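PDB 4CEM: regulator of nonsense transcripts 2 from Homo sapiens, which acts as a factor in nonsense-mediated mRNA decay and carries three MIF4G domains, of which this structure holds the first. Local coordinates for residues A[60-65]-A[91-96]; A[75-80]-A[114-119]. All coordinates share one frame; numbering follows the deposited sequence.

Contact 1 (A[60-65]-A[91-96])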
ATOM      1  N   LYS A  60     -16.735  16.423  -7.913  1.00 45.42           N
ATOM      2  CA  LYS A  60     -16.438  16.913  -6.577  1.00 48.26           C
ATOM      3  C   LYS A  60     -16.611  15.814  -5.538  1.00 47.94           C
ATOM      4  O   LYS A  60     -15.794  15.690  -4.630  1.00 48.60           O
ATOM      5  CB  LYS A  60     -17.323  18.108  -6.227  1.00 51.58           C
ATOM      6  CG  LYS A  60     -16.808  18.899  -5.040  1.00 55.14           C
ATOM      7  CD  LYS A  60     -17.705  20.088  -4.744  1.00 59.67           C
ATOM      8  CE  LYS A  60     -17.249  20.827  -3.497  1.00 61.73           C
ATOM      9  NZ  LYS A  60     -18.163  21.958  -3.182  1.00 64.67           N
ATOM     10  N   LYS A  61     -17.671  15.019  -5.670  1.00 46.34           N
ATOM     11  CA  LYS A  61     -17.900  13.884  -4.767  1.00 45.16           C
ATOM     12  C   LYS A  61     -16.756  12.891  -4.809  1.00 44.15           C
ATOM     13  O   LYS A  61     -16.406  12.300  -3.787  1.00 44.29           O
ATOM     14  CB  LYS A  61     -19.206  13.166  -5.107  1.00 46.84           C
ATOM     15  CG  LYS A  61     -20.414  13.742  -4.394  1.00 46.03           C
ATOM     16  CD  LYS A  61     -21.693  13.465  -5.154  1.00 47.46           C
ATOM     17  CE  LYS A  61     -22.879  14.158  -4.500  1.00 50.02           C
ATOM     18  NZ  LYS A  61     -23.636  14.999  -5.478  1.00 51.54           N
ATOM     19  N   LEU A  62     -16.153  12.729  -5.982  1.00 43.59           N
ATOM     20  CA  LEU A  62     -14.994  11.850  -6.131  1.00 44.14           C
ATOM     21  C   LEU A  62     -13.779  12.251  -5.278  1.00 46.13           C
ATOM     22  O   LEU A  62     -12.813  11.486  -5.174  1.00 47.79           O
ATOM     23  CB  LEU A  62     -14.574  11.759  -7.603  1.00 43.32           C
ATOM     24  CG  LEU A  62     -15.449  10.894  -8.514  1.00 43.25           C
ATOM     25  CD1 LEU A  62     -15.082  11.072  -9.987  1.00 39.85           C
ATOM     26  CD2 LEU A  62     -15.349   9.432  -8.090  1.00 41.55           C
ATOM     27  N   LYS A  63     -13.801  13.441  -4.686  1.00 46.52           N
ATOM     28  CA  LYS A  63     -12.693  13.859  -3.830  1.00 47.55           C
ATOM     29  C   LYS A  63     -12.750  13.219  -2.459  1.00 45.44           C
ATOM     30  O   LYS A  63     -11.735  13.144  -1.788  1.00 50.42           O
ATOM     31  CB  LYS A  63     -12.640  15.384  -3.712  1.00 51.53           C
ATOM     32  CG  LYS A  63     -12.284  16.045  -5.034  1.00 53.72           C
ATOM     33  CD  LYS A  63     -12.074  17.547  -4.920  1.00 56.72           C
ATOM     34  CE  LYS A  63     -11.140  18.040  -6.026  1.00 60.09           C
ATOM     35  NZ  LYS A  63     -11.534  19.371  -6.559  1.00 61.64           N
ATOM     36  N   THR A  64     -13.922  12.735  -2.058  1.00 44.01           N
ATOM     37  CA  THR A  64     -14.109  12.098  -0.753  1.00 43.70           C
ATOM     38  C   THR A  64     -14.739  10.713  -0.915  1.00 44.95           C
ATOM     39  O   THR A  64     -15.821  10.438  -0.385  1.00 44.34           O
ATOM     40  CB  THR A  64     -15.023  12.964   0.131  1.00 44.80           C
ATOM     41  OG1 THR A  64     -16.263  13.202  -0.555  1.00 43.76           O
ATOM     42  CG2 THR A  64     -14.353  14.299   0.449  1.00 43.16           C
ATOM     43  N   ILE A  65     -14.071   9.843  -1.665  1.00 45.77           N
ATOM     44  CA  ILE A  65     -14.615   8.521  -1.946  1.00 43.65           C
ATOM     45  C   ILE A  65     -14.640   7.702  -0.668  1.00 41.87           C
ATOM     46  O   ILE A  65     -13.677   7.676   0.080  1.00 41.45           O
ATOM     47  CB  ILE A  65     -13.811   7.771  -3.024  1.00 43.85           C
ATOM     48  CG1 ILE A  65     -14.009   8.443  -4.381  1.00 43.71           C
ATOM     49  CG2 ILE A  65     -14.251   6.313  -3.103  1.00 43.78           C
ATOM     50  CD1 ILE A  65     -13.074   7.927  -5.460  1.00 43.23           C
ATOM     51  N   ALA A  91      -8.193  13.820 -11.437  1.00 45.93           N
ATOM     52  CA  ALA A  91      -7.553  14.689 -10.443  1.00 43.57           C
ATOM     53  C   ALA A  91      -8.174  14.532  -9.055  1.00 42.18           C
ATOM     54  O   ALA A  91      -7.455  14.436  -8.063  1.00 42.08           O
ATOM     55  CB  ALA A  91      -7.612  16.143 -10.892  1.00 42.22           C
ATOM     56  N   SER A  92      -9.504  14.512  -8.985  1.00 41.73           N
ATOM     57  CA  SER A  92     -10.209  14.259  -7.721  1.00 41.74           C
ATOM     58  C   SER A  92      -9.775  12.925  -7.108  1.00 41.56           C
ATOM     59  O   SER A  92      -9.444  12.848  -5.932  1.00 43.24           O
ATOM     60  CB  SER A  92     -11.721  14.248  -7.946  1.00 41.96           C
ATOM     61  OG  SER A  92     -12.183  15.508  -8.401  1.00 42.56           O
ATOM     62  N   ILE A  93      -9.760  11.883  -7.930  1.00 42.54           N
ATOM     63  CA  ILE A  93      -9.376  10.534  -7.499  1.00 41.75           C
ATOM     64  C   ILE A  93      -7.949  10.491  -6.939  1.00 43.13           C
ATOM     65  O   ILE A  93      -7.713   9.886  -5.899  1.00 44.04           O
ATOM     66  CB  ILE A  93      -9.526   9.514  -8.658  1.00 40.20           C
ATOM     67  CG1 ILE A  93     -11.006   9.289  -8.987  1.00 38.40           C
ATOM     68  CG2 ILE A  93      -8.857   8.191  -8.319  1.00 39.52           C
ATOM     69  CD1 ILE A  93     -11.245   8.608 -10.314  1.00 36.87           C
ATOM     70  N   VAL A  94      -6.999  11.133  -7.609  1.00 43.67           N
ATOM     71  CA  VAL A  94      -5.614  11.102  -7.135  1.00 45.91           C
ATOM     72  C   VAL A  94      -5.408  11.900  -5.838  1.00 47.73           C
ATOM     73  O   VAL A  94      -4.633  11.491  -4.973  1.00 48.54           O
ATOM     74  CB  VAL A  94      -4.631  11.595  -8.211  1.00 45.43           C
ATOM     75  CG1 VAL A  94      -3.214  11.643  -7.657  1.00 43.84           C
ATOM     76  CG2 VAL A  94      -4.699  10.695  -9.435  1.00 44.69           C
ATOM     77  N   GLU A  95      -6.109  13.019  -5.693  1.00 51.89           N
ATOM     78  CA  GLU A  95      -5.958  13.874  -4.509  1.00 54.87           C
ATOM     79  C   GLU A  95      -6.748  13.366  -3.300  1.00 53.15           C
ATOM     80  O   GLU A  95      -6.332  13.564  -2.166  1.00 52.05           O
ATOM     81  CB  GLU A  95      -6.382  15.307  -4.837  1.00 59.58           C
ATOM     82  CG  GLU A  95      -5.484  15.998  -5.868  1.00 62.67           C
ATOM     83  CD  GLU A  95      -6.208  17.043  -6.720  1.00 65.21           C
ATOM     84  OE1 GLU A  95      -7.443  17.230  -6.558  1.00 68.44           O
ATOM     85  OE2 GLU A  95      -5.533  17.676  -7.569  1.00 65.25           O
ATOM     86  N   ALA A  96      -7.885  12.723  -3.546  1.00 52.62           N
ATOM     87  CA  ALA A  96      -8.752  12.235  -2.474  1.00 55.04           C
ATOM     88  C   ALA A  96      -7.980  11.500  -1.371  1.00 58.40           C
ATOM     89  O   ALA A  96      -7.100  10.693  -1.648  1.00 63.07           O
ATOM     90  CB  ALA A  96      -9.823  11.323  -3.048  1.00 54.54           C
TER

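Contact 2 (A[75-80]-A[114-119])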
ATOM      1  N   HIS A  75     -24.397   4.672  -8.811  1.00 32.82           N
ATOM      2  CA  HIS A  75     -25.692   5.064  -9.370  1.00 33.02           C
ATOM      3  C   HIS A  75     -25.570   6.340 -10.162  1.00 32.45           C
ATOM      4  O   HIS A  75     -26.015   6.415 -11.296  1.00 32.23           O
ATOM      5  CB  HIS A  75     -26.719   5.230  -8.259  1.00 33.48           C
ATOM      6  CG  HIS A  75     -28.031   5.808  -8.724  1.00 34.19           C
ATOM      7  ND1 HIS A  75     -28.257   7.133  -8.767  1.00 34.57           N
ATOM      8  CD2 HIS A  75     -29.200   5.193  -9.167  1.00 35.02           C
ATOM      9  CE1 HIS A  75     -29.507   7.358  -9.220  1.00 35.14           C
ATOM     10  NE2 HIS A  75     -30.081   6.171  -9.465  1.00 35.53           N
ATOM     11  N   ASP A  76     -24.943   7.350  -9.576  1.00 32.70           N
ATOM     12  CA  ASP A  76     -24.716   8.598 -10.283  1.00 33.82           C
ATOM     13  C   ASP A  76     -23.870   8.369 -11.518  1.00 34.28           C
ATOM     14  O   ASP A  76     -24.235   8.808 -12.611  1.00 35.27           O
ATOM     15  CB  ASP A  76     -24.033   9.626  -9.386  1.00 34.09           C
ATOM     16  CG  ASP A  76     -24.914  10.084  -8.246  1.00 35.55           C
ATOM     17  OD1 ASP A  76     -26.151   9.851  -8.296  1.00 37.51           O
ATOM     18  OD2 ASP A  76     -24.362  10.675  -7.287  1.00 36.58           O
ATOM     19  N   PHE A  77     -22.741   7.688 -11.347  1.00 34.03           N
ATOM     20  CA  PHE A  77     -21.856   7.393 -12.470  1.00 34.40           C
ATOM     21  C   PHE A  77     -22.615   6.868 -13.691  1.00 35.78           C
ATOM     22  O   PHE A  77     -22.399   7.347 -14.811  1.00 35.45           O
ATOM     23  CB  PHE A  77     -20.786   6.382 -12.059  1.00 34.21           C
ATOM     24  CG  PHE A  77     -19.843   6.008 -13.172  1.00 33.99           C
ATOM     25  CD1 PHE A  77     -18.686   6.739 -13.394  1.00 33.93           C
ATOM     26  CD2 PHE A  77     -20.107   4.918 -13.990  1.00 34.09           C
ATOM     27  CE1 PHE A  77     -17.817   6.398 -14.412  1.00 34.37           C
ATOM     28  CE2 PHE A  77     -19.237   4.566 -15.006  1.00 34.39           C
ATOM     29  CZ  PHE A  77     -18.090   5.309 -15.221  1.00 35.22           C
ATOM     30  N   ASN A  78     -23.514   5.908 -13.483  1.00 35.38           N
ATOM     31  CA  ASN A  78     -24.171   5.264 -14.617  1.00 36.88           C
ATOM     32  C   ASN A  78     -25.087   6.171 -15.423  1.00 37.92           C
ATOM     33  O   ASN A  78     -25.411   5.853 -16.571  1.00 40.45           O
ATOM     34  CB  ASN A  78     -24.900   3.987 -14.194  1.00 37.51           C
ATOM     35  CG  ASN A  78     -23.937   2.827 -13.959  1.00 38.41           C
ATOM     36  OD1 ASN A  78     -23.067   2.549 -14.793  1.00 37.22           O
ATOM     37  ND2 ASN A  78     -24.076   2.158 -12.814  1.00 38.32           N
ATOM     38  N   GLY A  79     -25.496   7.294 -14.835  1.00 37.98           N
ATOM     39  CA  GLY A  79     -26.399   8.233 -15.500  1.00 39.26           C
ATOM     40  C   GLY A  79     -25.729   9.407 -16.204  1.00 39.98           C
ATOM     41  O   GLY A  79     -26.369  10.102 -16.997  1.00 41.67           O
ATOM     42  N   LEU A  80     -24.449   9.623 -15.915  1.00 39.06           N
ATOM     43  CA  LEU A  80     -23.705  10.759 -16.429  1.00 39.68           C
ATOM     44  C   LEU A  80     -22.904  10.411 -17.682  1.00 40.75           C
ATOM     45  O   LEU A  80     -22.405   9.301 -17.823  1.00 40.03           O
ATOM     46  CB  LEU A  80     -22.726  11.260 -15.368  1.00 39.29           C
ATOM     47  CG  LEU A  80     -23.242  11.698 -14.003  1.00 38.47           C
ATOM     48  CD1 LEU A  80     -22.080  12.179 -13.158  1.00 39.61           C
ATOM     49  CD2 LEU A  80     -24.267  12.805 -14.149  1.00 41.13           C
ATOM     50  N   HIS A 114     -12.708   3.118 -16.271  1.00 36.18           N
ATOM     51  CA  HIS A 114     -11.859   2.422 -17.227  1.00 36.25           C
ATOM     52  C   HIS A 114     -12.653   1.629 -18.214  1.00 36.40           C
ATOM     53  O   HIS A 114     -12.346   1.648 -19.393  1.00 36.83           O
ATOM     54  CB  HIS A 114     -10.894   1.505 -16.500  1.00 36.49           C
ATOM     55  CG  HIS A 114     -10.081   0.628 -17.419  1.00 37.08           C
ATOM     56  ND1 HIS A 114      -9.201   1.129 -18.300  1.00 36.51           N
ATOM     57  CD2 HIS A 114     -10.043  -0.760 -17.565  1.00 36.30           C
ATOM     58  CE1 HIS A 114      -8.629   0.117 -18.979  1.00 38.13           C
ATOM     59  NE2 HIS A 114      -9.149  -1.039 -18.524  1.00 37.72           N
ATOM     60  N   GLN A 115     -13.692   0.939 -17.745  1.00 37.48           N
ATOM     61  CA  GLN A 115     -14.497   0.075 -18.615  1.00 38.00           C
ATOM     62  C   GLN A 115     -15.403   0.868 -19.558  1.00 37.86           C
ATOM     63  O   GLN A 115     -15.837   0.343 -20.587  1.00 39.36           O
ATOM     64  CB  GLN A 115     -15.323  -0.929 -17.796  1.00 38.00           C
ATOM     65  CG  GLN A 115     -14.497  -2.050 -17.174  1.00 39.65           C
ATOM     66  CD  GLN A 115     -15.209  -2.757 -16.025  1.00 40.71           C
ATOM     67  OE1 GLN A 115     -16.398  -3.053 -16.107  1.00 42.35           O
ATOM     68  NE2 GLN A 115     -14.477  -3.041 -14.957  1.00 40.83           N
ATOM     69  N   ARG A 116     -15.692   2.119 -19.216  1.00 37.31           N
ATOM     70  CA  ARG A 116     -16.529   2.955 -20.067  1.00 38.32           C
ATOM     71  C   ARG A 116     -15.729   3.889 -20.983  1.00 37.21           C
ATOM     72  O   ARG A 116     -16.133   4.097 -22.122  1.00 34.50           O
ATOM     73  CB  ARG A 116     -17.502   3.768 -19.221  1.00 39.46           C
ATOM     74  CG  ARG A 116     -18.594   4.435 -20.039  1.00 40.46           C
ATOM     75  CD  ARG A 116     -19.755   4.863 -19.163  1.00 42.13           C
ATOM     76  NE  ARG A 116     -20.669   3.761 -18.869  1.00 42.42           N
ATOM     77  CZ  ARG A 116     -21.791   3.886 -18.159  1.00 44.61           C
ATOM     78  NH1 ARG A 116     -22.152   5.066 -17.653  1.00 45.69           N
ATOM     79  NH2 ARG A 116     -22.562   2.828 -17.950  1.00 45.75           N
ATOM     80  N   TYR A 117     -14.606   4.417 -20.487  1.00 36.99           N
ATOM     81  CA  TYR A 117     -13.842   5.474 -21.164  1.00 38.91           C
ATOM     82  C   TYR A 117     -12.372   5.132 -21.442  1.00 38.36           C
ATOM     83  O   TYR A 117     -11.572   4.985 -20.516  1.00 38.13           O
ATOM     84  CB  TYR A 117     -13.871   6.745 -20.317  1.00 40.84           C
ATOM     85  CG  TYR A 117     -15.257   7.199 -19.929  1.00 42.92           C
ATOM     86  CD1 TYR A 117     -16.050   7.920 -20.819  1.00 43.69           C
ATOM     87  CD2 TYR A 117     -15.770   6.934 -18.667  1.00 42.60           C
ATOM     88  CE1 TYR A 117     -17.317   8.351 -20.464  1.00 43.49           C
ATOM     89  CE2 TYR A 117     -17.037   7.365 -18.309  1.00 42.93           C
ATOM     90  CZ  TYR A 117     -17.801   8.069 -19.212  1.00 42.26           C
ATOM     91  OH  TYR A 117     -19.053   8.491 -18.864  1.00 43.14           O
ATOM     92  N   ALA A 118     -12.017   5.063 -22.725  1.00 38.64           N
ATOM     93  CA  ALA A 118     -10.637   4.817 -23.159  1.00 38.07           C
ATOM     94  C   ALA A 118      -9.618   5.825 -22.628  1.00 38.83           C
ATOM     95  O   ALA A 118      -8.468   5.469 -22.406  1.00 43.12           O
ATOM     96  CB  ALA A 118     -10.569   4.757 -24.678  1.00 36.08           C
ATOM     97  N   ASP A 119     -10.033   7.068 -22.407  1.00 41.21           N
ATOM     98  CA  ASP A 119      -9.119   8.117 -21.926  1.00 41.76           C
ATOM     99  C   ASP A 119      -8.722   7.994 -20.468  1.00 41.56           C
ATOM    100  O   ASP A 119      -7.809   8.692 -20.020  1.00 42.70           O
ATOM    101  CB  ASP A 119      -9.747   9.505 -22.096  1.00 43.22           C
ATOM    102  CG  ASP A 119      -9.894   9.905 -23.532  1.00 44.75           C
ATOM    103  OD1 ASP A 119      -9.455   9.136 -24.410  1.00 44.98           O
ATOM    104  OD2 ASP A 119     -10.461  10.991 -23.786  1.00 50.09           O
TER
HETATM  105  O   HOH W   1     -20.585   7.437 -16.904  1.00 38.01           O

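Contact 1 (A[60-65]-A[91-96])
K63 and A96 bring the two backbones closest, their CA atoms 4.5 Å apart, A96 being the first residue past helix 86-95. A96 has only a methyl to place there, and it faces the carbonyls of L62 and K63. No hydrogen bond spans the two segments; each backbone closes on itself, K63 N reaching K60 O on one side and A96 N reaching S92 O on the other. One turn back, S92 fills the narrow gap between the helices. S92 CB rests on L62 CB at 3.8 Å, while S92 OG meets K63 CG at 3.4 Å and K63 CE at 3.6 Å. A small side chain suits this spot, and its polar end is satisfied because OG, anti to the carbonyl carbon (chi1 -63°), hydrogen-bonds the V59 carbonyl of helix 52-61. Such close lateral packing of helices is consistent with the HEAT-like helical architecture of MIF4G domains. On the buried side the chemistry turns wholly apolar: I93 CG1 lies 4.4 Å from L62 CD2 and 4.3 Å from I65 CD1. L62 and I65 also touch L109 of helix 103-116, and I93 touches F120 of helix 120-137, so these branched residues continue into the domain interior. On the exposed side, K63 and E95 run side by side and point the same way. The K63 chain bends at its last torsion (chi4 143°), and its CE is 3.8 Å from E95 OE1. K63 NZ stands 4.6 Å from E95 OE1, so the opposite charges probably attract at the exposed side without being in contact. A long lysine fits here, its methylenes covering S92 while its ammonium stays at the surface.

Contact 2 (A[75-80]-A[114-119])
R116 spans the space between helix 103-116 and the end of helix 70-79, starting with a CB directed toward residues 75-80. CG, anti to the backbone N (chi1 -168°), lies over one face of the Y117 ring, near its rim. R116 CD and R116 NE both come to about 4.2 Å from F77 CE2. A bend at chi3 (-81°) then lays one guanidinium face over the F77 ring, the planes 26° apart, with R116 CZ 4.1 Å from F77 CE2. At the tip, R116 NH2 is 3.2 Å from N78 OD1, and R116 NH1 donates to a water at 2.9 Å. Arginine suits the place: its chain is long enough to cross, its end flat enough for the ring, and its N-H groups can serve the water. In the helical stack of this MIF4G domain, that water joins two helix ends: it accepts from NH1 and Y117 OH and donates to the carbonyls of F77 and L80, four bonds in all, while resting over the centre of the F77 ring. Y117 OH is engaged again by L82 N. An alanine here would remove the guanidinium, and the water would probably lose one of its two donors while the F77 ring lost the flat group laid against it. Phenylalanine suits its own position because it meets two further neighbours: F77 CZ lies at the edge of Y117, 3.9 Å from Y117 CE2, and its ring packs edge-to-face with F113.

Both contacts are mainly buried and lie on the same side of the chain's centre, their own centres 15 Å apart, and along the chain their segments alternate. Helices 52-61, 70-79, 86-95 and 103-116 supply one segment each, so 60-65 with 91-96 and 75-80 with 114-119 tie together helices that are not consecutive. Contact 1 is nearer the centre of the chain, and relies on small and branched aliphatic residues, with charges kept to its exposed edge. Contact 2 is farther out and mixes aromatic rings with a guanidinium and a water. Helix 103-116 serves both: it gives a segment to contact 2, and its flank, through F113, also reaches L62 of contact 1.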